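Local coordinates for putative PadR-family transcriptional regulatory protein (Bacteroides fragilis, PDB 5H20) that probably binds DNA as a dimeric winged helix-turn-helix transcription factor of the PadR family and so regulates gene expression, at residues K25-A30 with R75-L80; C18-L23 with D59-Y64; M14-I19 with Y50-R55. All coordinates share one frame; numbering follows the deposited sequence. Where two conformers were deposited one is given.

Contact 1 of 3, residues K25-A30 with R75-L80. With GLC (alpha-D-glucopyranose), chain E; PO4 (phosphate ion), chain D.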
loop_
_atom_site.group_PDB
_atom_site.type_symbol
_atom_site.label_atom_id
_atom_site.label_comp_id
_atom_site.label_asym_id
_atom_site.label_seq_id
_atom_site.Cartn_x
_atom_site.Cartn_y
_atom_site.Cartn_z
ATOM N N LYS A 25 8.587 -13.246 -10.945
ATOM C CA LYS A 25 8.872 -14.219 -12.001
ATOM C C LYS A 25 10.366 -14.338 -12.279
ATOM O O LYS A 25 10.891 -15.451 -12.376
ATOM C CB LYS A 25 8.087 -13.912 -13.276
ATOM C CG LYS A 25 7.621 -15.156 -14.017
ATOM C CD LYS A 25 6.338 -14.873 -14.778
ATOM C CE LYS A 25 5.718 -16.139 -15.343
ATOM N NZ LYS A 25 4.419 -15.840 -16.009
ATOM N N GLU A 26 11.041 -13.194 -12.392
ATOM C CA GLU A 26 12.459 -13.162 -12.712
ATOM C C GLU A 26 13.287 -12.496 -11.615
ATOM O O GLU A 26 12.921 -11.410 -11.152
ATOM C CB GLU A 26 12.694 -12.445 -14.044
ATOM C CG GLU A 26 12.515 -13.320 -15.280
ATOM C CD GLU A 26 12.773 -12.574 -16.588
ATOM O OE1 GLU A 26 13.157 -11.372 -16.553
ATOM O OE2 GLU A 26 12.598 -13.201 -17.664
ATOM N N PRO A 27 14.409 -13.140 -11.204
ATOM C CA PRO A 27 15.410 -12.419 -10.417
ATOM C C PRO A 27 16.045 -11.319 -11.273
ATOM O O PRO A 27 15.997 -11.401 -12.503
ATOM C CB PRO A 27 16.433 -13.501 -10.065
ATOM C CG PRO A 27 16.281 -14.546 -11.129
ATOM C CD PRO A 27 14.812 -14.543 -11.452
ATOM N N ALA A 28 16.607 -10.293 -10.637
ATOM C CA ALA A 28 17.088 -9.115 -11.367
ATOM C C ALA A 28 18.066 -8.252 -10.579
ATOM O O ALA A 28 18.019 -8.211 -9.348
ATOM C CB ALA A 28 15.908 -8.265 -11.833
ATOM N N TYR A 29 18.959 -7.589 -11.315
ATOM C CA TYR A 29 19.767 -6.493 -10.800
ATOM C C TYR A 29 18.847 -5.284 -10.637
ATOM O O TYR A 29 17.830 -5.160 -11.345
ATOM C CB TYR A 29 20.916 -6.143 -11.766
ATOM C CG TYR A 29 21.906 -7.268 -12.092
ATOM C CD1 TYR A 29 22.854 -7.701 -11.151
ATOM C CD2 TYR A 29 21.911 -7.870 -13.352
ATOM C CE1 TYR A 29 23.761 -8.713 -11.457
ATOM C CE2 TYR A 29 22.813 -8.885 -13.664
ATOM C CZ TYR A 29 23.736 -9.294 -12.715
ATOM O OH TYR A 29 24.621 -10.299 -13.017
ATOM N N ALA A 30 19.192 -4.399 -9.704
ATOM C CA ALA A 30 18.507 -3.116 -9.549
ATOM C C ALA A 30 18.301 -2.360 -10.879
ATOM O O ALA A 30 17.222 -1.824 -11.124
ATOM C CB ALA A 30 19.233 -2.245 -8.531
ATOM N N ARG A 75 27.947 -6.871 -8.237
ATOM C CA ARG A 75 26.572 -6.434 -8.428
ATOM C C ARG A 75 25.649 -7.339 -7.621
ATOM O O ARG A 75 25.872 -8.552 -7.553
ATOM C CB ARG A 75 26.203 -6.476 -9.911
ATOM C CG ARG A 75 27.105 -5.651 -10.824
ATOM C CD ARG A 75 26.717 -5.837 -12.282
ATOM N NE ARG A 75 25.491 -5.108 -12.586
ATOM C CZ ARG A 75 24.635 -5.397 -13.566
ATOM N NH1 ARG A 75 24.854 -6.419 -14.389
ATOM N NH2 ARG A 75 23.547 -4.652 -13.724
ATOM N N LYS A 76 24.647 -6.741 -6.983
ATOM C CA LYS A 76 23.671 -7.468 -6.182
ATOM C C LYS A 76 22.613 -8.056 -7.111
ATOM O O LYS A 76 22.034 -7.366 -7.949
ATOM C CB LYS A 76 23.030 -6.565 -5.125
ATOM C CG LYS A 76 23.912 -6.207 -3.926
ATOM C CD LYS A 76 23.225 -5.133 -3.098
ATOM C CE LYS A 76 24.098 -4.610 -1.963
ATOM N NZ LYS A 76 23.546 -4.877 -0.603
ATOM N N TYR A 77 22.399 -9.360 -6.997
ATOM C CA TYR A 77 21.429 -10.019 -7.857
ATOM C C TYR A 77 20.301 -10.522 -6.977
ATOM O O TYR A 77 20.477 -11.424 -6.158
ATOM C CB TYR A 77 22.105 -11.089 -8.712
ATOM C CG TYR A 77 21.276 -11.675 -9.836
ATOM C CD1 TYR A 77 20.951 -10.923 -10.974
ATOM C CD2 TYR A 77 20.859 -13.019 -9.787
ATOM C CE1 TYR A 77 20.212 -11.483 -12.013
ATOM C CE2 TYR A 77 20.118 -13.580 -10.817
ATOM C CZ TYR A 77 19.796 -12.809 -11.924
ATOM O OH TYR A 77 19.062 -13.353 -12.947
ATOM N N TYR A 78 19.154 -9.880 -7.135
ATOM C CA TYR A 78 18.059 -9.975 -6.187
ATOM C C TYR A 78 17.024 -10.964 -6.663
ATOM O O TYR A 78 16.737 -11.052 -7.855
ATOM C CB TYR A 78 17.375 -8.608 -6.042
ATOM C CG TYR A 78 18.111 -7.525 -5.283
ATOM C CD1 TYR A 78 17.965 -7.395 -3.894
ATOM C CD2 TYR A 78 18.885 -6.566 -5.962
ATOM C CE1 TYR A 78 18.604 -6.383 -3.192
ATOM C CE2 TYR A 78 19.520 -5.537 -5.270
ATOM C CZ TYR A 78 19.376 -5.448 -3.887
ATOM O OH TYR A 78 19.986 -4.425 -3.185
ATOM N N LYS A 79 16.455 -11.688 -5.710
ATOM C CA LYS A 79 15.291 -12.530 -5.952
ATOM C C LYS A 79 14.276 -12.340 -4.830
ATOM O O LYS A 79 14.621 -11.891 -3.733
ATOM C CB LYS A 79 15.694 -13.999 -6.104
ATOM C CG LYS A 79 16.225 -14.631 -4.822
ATOM C CD LYS A 79 16.452 -16.125 -4.957
ATOM C CE LYS A 79 16.372 -16.775 -3.586
ATOM N NZ LYS A 79 16.452 -18.271 -3.662
ATOM N N LEU A 80 13.024 -12.673 -5.125
ATOM C CA LEU A 80 11.961 -12.667 -4.142
ATOM C C LEU A 80 12.049 -14.000 -3.372
ATOM O O LEU A 80 12.037 -15.069 -3.994
ATOM C CB LEU A 80 10.619 -12.564 -4.875
ATOM C CG LEU A 80 9.512 -11.537 -4.626
ATOM C CD1 LEU A 80 8.187 -12.205 -4.928
ATOM C CD2 LEU A 80 9.469 -10.943 -3.227
HETATM C C1 GLC E . 24.244 -2.736 -10.282
HETATM C C2 GLC E . 22.964 -3.539 -10.045
HETATM C C3 GLC E . 22.466 -3.529 -8.593
HETATM C C4 GLC E . 23.539 -3.326 -7.518
HETATM C C5 GLC E . 24.553 -2.220 -7.855
HETATM C C6 GLC E . 25.965 -2.627 -7.423
HETATM O O1 GLC E . 24.120 -2.061 -11.537
HETATM O O2 GLC E . 21.924 -3.016 -10.877
HETATM O O3 GLC E . 21.759 -4.746 -8.327
HETATM O O4 GLC E . 22.893 -2.981 -6.284
HETATM O O5 GLC E . 24.508 -1.776 -9.236
HETATM O O6 GLC E . 26.077 -2.526 -5.996
HETATM P P PO4 D . 22.076 -7.136 -17.223
HETATM O O1 PO4 D . 23.337 -7.970 -17.186
HETATM O O2 PO4 D . 22.105 -6.121 -16.107
HETATM O O3 PO4 D . 20.867 -8.028 -17.061
HETATM O O4 PO4 D . 21.990 -6.412 -18.546
#

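Contact 2 of 3, residues C18-L23 with D59-Y64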
loop_
_atom_site.group_PDB
_atom_site.type_symbol
_atom_site.label_atom_id
_atom_site.label_comp_id
_atom_site.label_asym_id
_atom_site.label_seq_id
_atom_site.Cartn_x
_atom_site.Cartn_y
_atom_site.Cartn_z
ATOM N N CYS A 18 5.483 -3.009 -5.967
ATOM C CA CYS A 18 5.896 -3.004 -7.364
ATOM C C CYS A 18 7.216 -3.763 -7.591
ATOM O O CYS A 18 7.344 -4.513 -8.566
ATOM C CB CYS A 18 6.009 -1.560 -7.850
ATOM S SG CYS A 18 6.343 -1.411 -9.611
ATOM N N ILE A 19 8.177 -3.570 -6.683
ATOM C CA ILE A 19 9.451 -4.299 -6.691
ATOM C C ILE A 19 9.212 -5.820 -6.540
ATOM O O ILE A 19 9.751 -6.624 -7.328
ATOM C CB ILE A 19 10.416 -3.800 -5.580
ATOM C CG1 ILE A 19 10.852 -2.356 -5.819
ATOM C CG2 ILE A 19 11.658 -4.683 -5.487
ATOM C CD1 ILE A 19 11.389 -1.673 -4.574
ATOM N N MET A 20 8.399 -6.194 -5.542
ATOM C CA MET A 20 8.065 -7.604 -5.290
ATOM C C MET A 20 7.327 -8.212 -6.478
ATOM O O MET A 20 7.612 -9.357 -6.865
ATOM C CB MET A 20 7.256 -7.766 -4.009
ATOM C CG MET A 20 8.056 -7.499 -2.751
ATOM S SD MET A 20 7.138 -7.935 -1.266
ATOM C CE MET A 20 6.158 -6.451 -1.029
ATOM N N LEU A 21 6.404 -7.435 -7.056
ATOM C CA LEU A 21 5.734 -7.798 -8.312
ATOM C C LEU A 21 6.713 -8.088 -9.447
ATOM O O LEU A 21 6.642 -9.156 -10.056
ATOM C CB LEU A 21 4.730 -6.723 -8.762
ATOM C CG LEU A 21 3.242 -7.064 -8.805
ATOM C CD1 LEU A 21 2.502 -5.941 -9.511
ATOM C CD2 LEU A 21 2.959 -8.382 -9.520
ATOM N N LEU A 22 7.624 -7.148 -9.712
ATOM C CA LEU A 22 8.626 -7.285 -10.784
ATOM C C LEU A 22 9.617 -8.432 -10.560
ATOM O O LEU A 22 10.073 -9.046 -11.521
ATOM C CB LEU A 22 9.352 -5.955 -11.056
ATOM C CG LEU A 22 8.551 -4.783 -11.669
ATOM C CD1 LEU A 22 9.241 -3.448 -11.415
ATOM C CD2 LEU A 22 8.283 -4.956 -13.158
ATOM N N LEU A 23 9.907 -8.745 -9.299
ATOM C CA LEU A 23 10.853 -9.818 -8.961
ATOM C C LEU A 23 10.250 -11.227 -8.882
ATOM O O LEU A 23 10.987 -12.214 -8.839
ATOM C CB LEU A 23 11.626 -9.474 -7.679
ATOM C CG LEU A 23 12.739 -8.434 -7.840
ATOM C CD1 LEU A 23 13.193 -7.959 -6.478
ATOM C CD2 LEU A 23 13.947 -8.938 -8.633
ATOM N N ASP A 59 13.904 -7.291 5.915
ATOM C CA ASP A 59 12.735 -8.029 6.381
ATOM C C ASP A 59 12.623 -9.421 5.719
ATOM O O ASP A 59 11.591 -10.089 5.830
ATOM C CB ASP A 59 11.457 -7.197 6.173
ATOM C CG ASP A 59 10.270 -7.733 6.965
ATOM O OD1 ASP A 59 10.470 -8.258 8.084
ATOM O OD2 ASP A 59 9.130 -7.638 6.467
ATOM N N ASP A 60 13.701 -9.844 5.044
ATOM C CA ASP A 60 13.819 -11.165 4.386
ATOM C C ASP A 60 12.745 -11.441 3.312
ATOM O O ASP A 60 12.369 -12.599 3.082
ATOM C CB ASP A 60 13.864 -12.312 5.427
ATOM C CG ASP A 60 15.155 -12.333 6.251
ATOM O OD1 ASP A 60 15.984 -11.394 6.173
ATOM O OD2 ASP A 60 15.339 -13.314 7.000
ATOM N N LEU A 61 12.248 -10.375 2.684
ATOM C CA LEU A 61 11.262 -10.465 1.607
ATOM C C LEU A 61 11.974 -10.604 0.267
ATOM O O LEU A 61 11.467 -11.249 -0.651
ATOM C CB LEU A 61 10.332 -9.241 1.613
ATOM C CG LEU A 61 9.334 -9.095 2.772
ATOM C CD1 LEU A 61 8.739 -7.696 2.810
ATOM C CD2 LEU A 61 8.223 -10.135 2.719
ATOM N N LEU A 62 13.139 -9.960 0.182
ATOM C CA LEU A 62 14.120 -10.161 -0.877
ATOM C C LEU A 62 15.406 -10.730 -0.273
ATOM O O LEU A 62 15.647 -10.605 0.928
ATOM C CB LEU A 62 14.431 -8.834 -1.568
ATOM C CG LEU A 62 13.721 -8.325 -2.835
ATOM C CD1 LEU A 62 12.201 -8.461 -2.832
ATOM C CD2 LEU A 62 14.119 -6.875 -3.036
ATOM N N SER A 63 16.206 -11.377 -1.113
ATOM C CA SER A 63 17.574 -11.762 -0.773
ATOM C C SER A 63 18.434 -11.627 -2.025
ATOM O O SER A 63 17.903 -11.580 -3.143
ATOM C CB SER A 63 17.648 -13.185 -0.203
ATOM O OG SER A 63 17.344 -14.160 -1.182
ATOM N N TYR A 64 19.748 -11.534 -1.838
ATOM C CA TYR A 64 20.640 -11.353 -2.966
ATOM C C TYR A 64 21.915 -12.190 -2.856
ATOM O O TYR A 64 22.279 -12.688 -1.778
ATOM C CB TYR A 64 20.946 -9.847 -3.209
ATOM C CG TYR A 64 21.800 -9.209 -2.142
ATOM C CD1 TYR A 64 23.192 -9.396 -2.114
ATOM C CD2 TYR A 64 21.222 -8.416 -1.149
ATOM C CE1 TYR A 64 23.975 -8.817 -1.123
ATOM C CE2 TYR A 64 21.999 -7.837 -0.162
ATOM C CZ TYR A 64 23.366 -8.041 -0.150
ATOM O OH TYR A 64 24.109 -7.452 0.845
#

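Contact 3 of 3, residues M14-I19 with Y50-R55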
loop_
_atom_site.group_PDB
_atom_site.type_symbol
_atom_site.label_atom_id
_atom_site.label_comp_id
_atom_site.label_asym_id
_atom_site.label_seq_id
_atom_site.Cartn_x
_atom_site.Cartn_y
_atom_site.Cartn_z
ATOM N N MET A 14 3.571 1.256 -2.068
ATOM C CA MET A 14 3.267 1.046 -3.489
ATOM C C MET A 14 4.507 0.589 -4.281
ATOM O O MET A 14 4.452 -0.420 -4.990
ATOM C CB MET A 14 2.611 2.274 -4.119
ATOM C CG MET A 14 1.247 2.653 -3.541
ATOM S SD MET A 14 -0.059 1.435 -3.832
ATOM C CE MET A 14 -0.329 1.648 -5.592
ATOM N N LEU A 15 5.610 1.321 -4.117
ATOM C CA LEU A 15 6.898 0.996 -4.745
ATOM C C LEU A 15 7.438 -0.369 -4.279
ATOM O O LEU A 15 7.899 -1.157 -5.104
ATOM C CB LEU A 15 7.913 2.127 -4.516
ATOM C CG LEU A 15 7.713 3.445 -5.297
ATOM C CD1 LEU A 15 8.237 4.654 -4.543
ATOM C CD2 LEU A 15 8.364 3.374 -6.669
ATOM N N GLU A 16 7.340 -0.656 -2.975
ATOM C CA GLU A 16 7.747 -1.963 -2.420
ATOM C C GLU A 16 6.974 -3.139 -3.007
ATOM O O GLU A 16 7.553 -4.200 -3.255
ATOM C CB GLU A 16 7.639 -1.989 -0.896
ATOM C CG GLU A 16 8.815 -1.337 -0.183
ATOM C CD GLU A 16 8.494 -0.954 1.244
ATOM O OE1 GLU A 16 7.288 -0.852 1.602
ATOM O OE2 GLU A 16 9.448 -0.726 2.011
ATOM N N TYR A 17 5.674 -2.934 -3.213
ATOM C CA TYR A 17 4.786 -3.909 -3.833
ATOM C C TYR A 17 5.148 -4.108 -5.300
ATOM O O TYR A 17 5.118 -5.229 -5.798
ATOM C CB TYR A 17 3.326 -3.459 -3.686
ATOM C CG TYR A 17 2.311 -4.292 -4.427
ATOM C CD1 TYR A 17 1.712 -5.404 -3.826
ATOM C CD2 TYR A 17 1.919 -3.956 -5.728
ATOM C CE1 TYR A 17 0.763 -6.165 -4.507
ATOM C CE2 TYR A 17 0.970 -4.708 -6.413
ATOM C CZ TYR A 17 0.397 -5.811 -5.796
ATOM O OH TYR A 17 -0.539 -6.548 -6.474
ATOM N N CYS A 18 5.483 -3.009 -5.967
ATOM C CA CYS A 18 5.896 -3.004 -7.364
ATOM C C CYS A 18 7.216 -3.763 -7.591
ATOM O O CYS A 18 7.344 -4.513 -8.566
ATOM C CB CYS A 18 6.009 -1.560 -7.850
ATOM S SG CYS A 18 6.343 -1.411 -9.611
ATOM N N ILE A 19 8.177 -3.570 -6.683
ATOM C CA ILE A 19 9.451 -4.299 -6.691
ATOM C C ILE A 19 9.212 -5.820 -6.540
ATOM O O ILE A 19 9.751 -6.624 -7.328
ATOM C CB ILE A 19 10.416 -3.800 -5.580
ATOM C CG1 ILE A 19 10.852 -2.356 -5.819
ATOM C CG2 ILE A 19 11.658 -4.683 -5.487
ATOM C CD1 ILE A 19 11.389 -1.673 -4.574
ATOM N N TYR A 50 17.116 2.053 -4.146
ATOM C CA TYR A 50 18.119 1.364 -3.313
ATOM C C TYR A 50 17.701 1.156 -1.839
ATOM O O TYR A 50 17.827 0.021 -1.351
ATOM C CB TYR A 50 19.512 2.015 -3.438
ATOM C CG TYR A 50 20.224 1.803 -4.775
ATOM C CD1 TYR A 50 19.580 1.179 -5.864
ATOM C CD2 TYR A 50 21.543 2.242 -4.960
ATOM C CE1 TYR A 50 20.228 0.988 -7.078
ATOM C CE2 TYR A 50 22.198 2.054 -6.179
ATOM C CZ TYR A 50 21.529 1.427 -7.234
ATOM O OH TYR A 50 22.141 1.230 -8.452
ATOM N N PRO A 51 17.192 2.214 -1.139
ATOM C CA PRO A 51 16.773 2.003 0.256
ATOM C C PRO A 51 15.591 1.053 0.444
ATOM O O PRO A 51 15.473 0.441 1.505
ATOM C CB PRO A 51 16.394 3.413 0.742
ATOM C CG PRO A 51 17.108 4.346 -0.178
ATOM C CD PRO A 51 17.085 3.646 -1.506
ATOM N N LEU A 52 14.729 0.931 -0.563
ATOM C CA LEU A 52 13.577 0.020 -0.486
ATOM C C LEU A 52 13.998 -1.441 -0.668
ATOM O O LEU A 52 13.519 -2.336 0.061
ATOM C CB LEU A 52 12.511 0.425 -1.500
ATOM C CG LEU A 52 11.405 1.437 -1.152
ATOM C CD1 LEU A 52 11.697 2.441 -0.036
ATOM C CD2 LEU A 52 10.952 2.128 -2.417
ATOM N N LEU A 53 14.906 -1.672 -1.619
ATOM C CA LEU A 53 15.530 -2.973 -1.802
ATOM C C LEU A 53 16.178 -3.443 -0.496
ATOM O O LEU A 53 15.947 -4.580 -0.060
ATOM C CB LEU A 53 16.573 -2.921 -2.925
ATOM C CG LEU A 53 16.125 -2.546 -4.334
ATOM C CD1 LEU A 53 17.359 -2.444 -5.221
ATOM C CD2 LEU A 53 15.122 -3.559 -4.874
ATOM N N THR A 54 16.958 -2.545 0.114
ATOM C CA THR A 54 17.618 -2.773 1.399
ATOM C C THR A 54 16.586 -3.080 2.502
ATOM O O THR A 54 16.778 -4.044 3.256
ATOM C CB THR A 54 18.581 -1.602 1.758
ATOM O OG1 THR A 54 19.634 -1.544 0.786
ATOM C CG2 THR A 54 19.223 -1.779 3.141
ATOM N N ARG A 55 15.494 -2.305 2.545
ATOM C CA ARG A 55 14.416 -2.493 3.524
ATOM C C ARG A 55 13.718 -3.853 3.369
ATOM O O ARG A 55 13.448 -4.533 4.356
ATOM C CB ARG A 55 13.398 -1.350 3.421
ATOM C CG ARG A 55 12.683 -1.031 4.720
ATOM C CD ARG A 55 11.842 0.227 4.584
ATOM N NE ARG A 55 12.613 1.349 4.052
ATOM C CZ ARG A 55 12.319 2.624 4.276
ATOM N NH1 ARG A 55 11.277 2.933 5.033
ATOM N NH2 ARG A 55 13.069 3.586 3.755
#

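Contact 1 of 3, residues K25-A30 with R75-L80
Arg75 and Tyr29 stack where the second strand of the wing passes the loop ahead of helix 30-39. This belongs to the winged helix-turn-helix fold of PadR-like regulators, and here the loop joins the two-stranded wing through a single beta bridge. The guanidinium of Arg75 lies nearly flat on one face of the Tyr29 ring, with planes 19° apart, in a cation-pi stack. Arg75 CZ sits 3.6 Å from the centroid of the Tyr29 ring. The Arg75 chain bends at chi3 (75°), which folds the guanidinium back over the ring. The edge of the guanidinium faces two bound groups. NH1 and NH2 both donate to O2 of a phosphate, probably from the crystallisation liquor, and NH2 makes a weak bond to O1 of the glucose.

Lys76 contributes its backbone. Its O takes a hydrogen bond from glucose O3 at 2.7 Å, near the edge of the Tyr29 ring. Ala30 N donates to the same sugar oxygen at 2.9 Å, so O3 is gripped from both segments. The N of Ser31 also binds the sugar.

Tyr77 meets the opposite face of Tyr29. Its edge points at that face in a T-shaped pair, centroids 4.8 Å apart, and CD1 stands over the ring centre. Tyr29 is thus held between an arginine and a tyrosine. Farther along the Tyr77 ring, CE2 rests against Pro27 CB.

Tyr78 pairs with Ala28 in a single antiparallel bridge of the hydrogen-bonded kind. Tyr78 N donates to Ala28 O at 3.0 Å. The return bond, from Ala28 N to Tyr78 O, is 2.9 Å. Beyond the bridge Lys79 adds a looser apolar touch, its CB 4.1 Å from Pro27 CB.

Contact 2 of 3, residues C18-L23 with D59-Y64
Leu62 is the bump of this contact, and the side of helix 18-23 that carries Ile19 and Leu23 receives it. These two residues lie one helical turn apart, and the Leu62 side chain reaches toward both. CD1 of Leu23 does the closest touching, 3.7 Å from Leu62 CG. The same methyl also lies against both branches of Leu62, so it meets the fork of the isobutyl group and not a single tip. The two side chains cross at about a right angle. From the other turn, Ile19 CG2 approaches Leu62 CD2 at 4.1 Å. With CG2 anti to the backbone N of Ile19 (chi1, measured to CG1, is -65°), this methyl branch points at the strand, while CG1 lies beside that N.

Met20 makes a second, looser meeting. Its CG lies 4.3 Å from Leu62 CD1, and its sulfur SD lies 4.4 Å from Leu61 CD1. The thioether therefore runs past two neighbouring leucines of 59-64.

In the winged helix-turn-helix fold these residues join the N-terminal helix to the start of the wing. The chain enters that strand through a Schellman motif that ends helix 46-58, with Asp60 at positive phi as the C-prime residue. The turn brings Leu61 and Leu62 to face helix 18-23, and the helix and strand axes cross at 59°. All five touching residues are buried. Leu62 also packs on Tyr78 and Leu80 of the adjacent strand. Phe87 of helix 82-97 touches both Met20 and Leu61, and Met10 of the second subunit packs on Met20.

Contact 3 of 3, residues M14-I19 with Y50-R55
Two helices of the winged helix-turn-helix domain cross here: the N-terminal helix 5-23 and helix 46-58, the probable recognition helix, as its place just before the wing suggests. Their segments cross at -71°, and the axes approach to 10.2 Å. Leu52 reaches toward helix 14-19 and meets three of its residues. Leu15 CB meets the CD2 branch of Leu52 at 3.7 Å. Glu16 packs with the aliphatic part of its chain, CG lying 3.9 Å from Leu52 CG. Ile19 CD1 touches Leu52 CB at 3.9 Å, and the two side chains cross at about a right angle.

Glu16 also comes near the opposite charge of Arg55, without a salt bridge. Arg55 has a second conformer, so this approach is doubtful. In the one described, the carboxylate and guanidinium planes stand 77° apart and no N-H points at the carboxylate, and any attraction is probably weak.

On the side toward the wing, Leu53 packs against Ala30 and Ile33 of helix 30-39. Its CD2 also takes the press of the N-terminal helix, with Ile19 CG2 3.7 Å from Leu53 CD2.

The N-terminal helix 5-23 comes first and serves two contacts. Contact 3 closes the shortest loop, bringing 50-55 of helix 46-58 back to 14-19. Contact 2 starts from the next part of that helix, sharing Cys18 and Ile19, and closes a longer loop to the start of strand 62-67. Leu53 and Leu62 touch where the two meet. Contact 1 begins later, at 25-30, and ends on strand 75-80, so its loop crosses both others. It joins contact 2 through the paired wing strands and meets contact 3 where Ala30 packs on Tyr50 and Leu53. Together they tie the helices to the wing beside the sugar pocket.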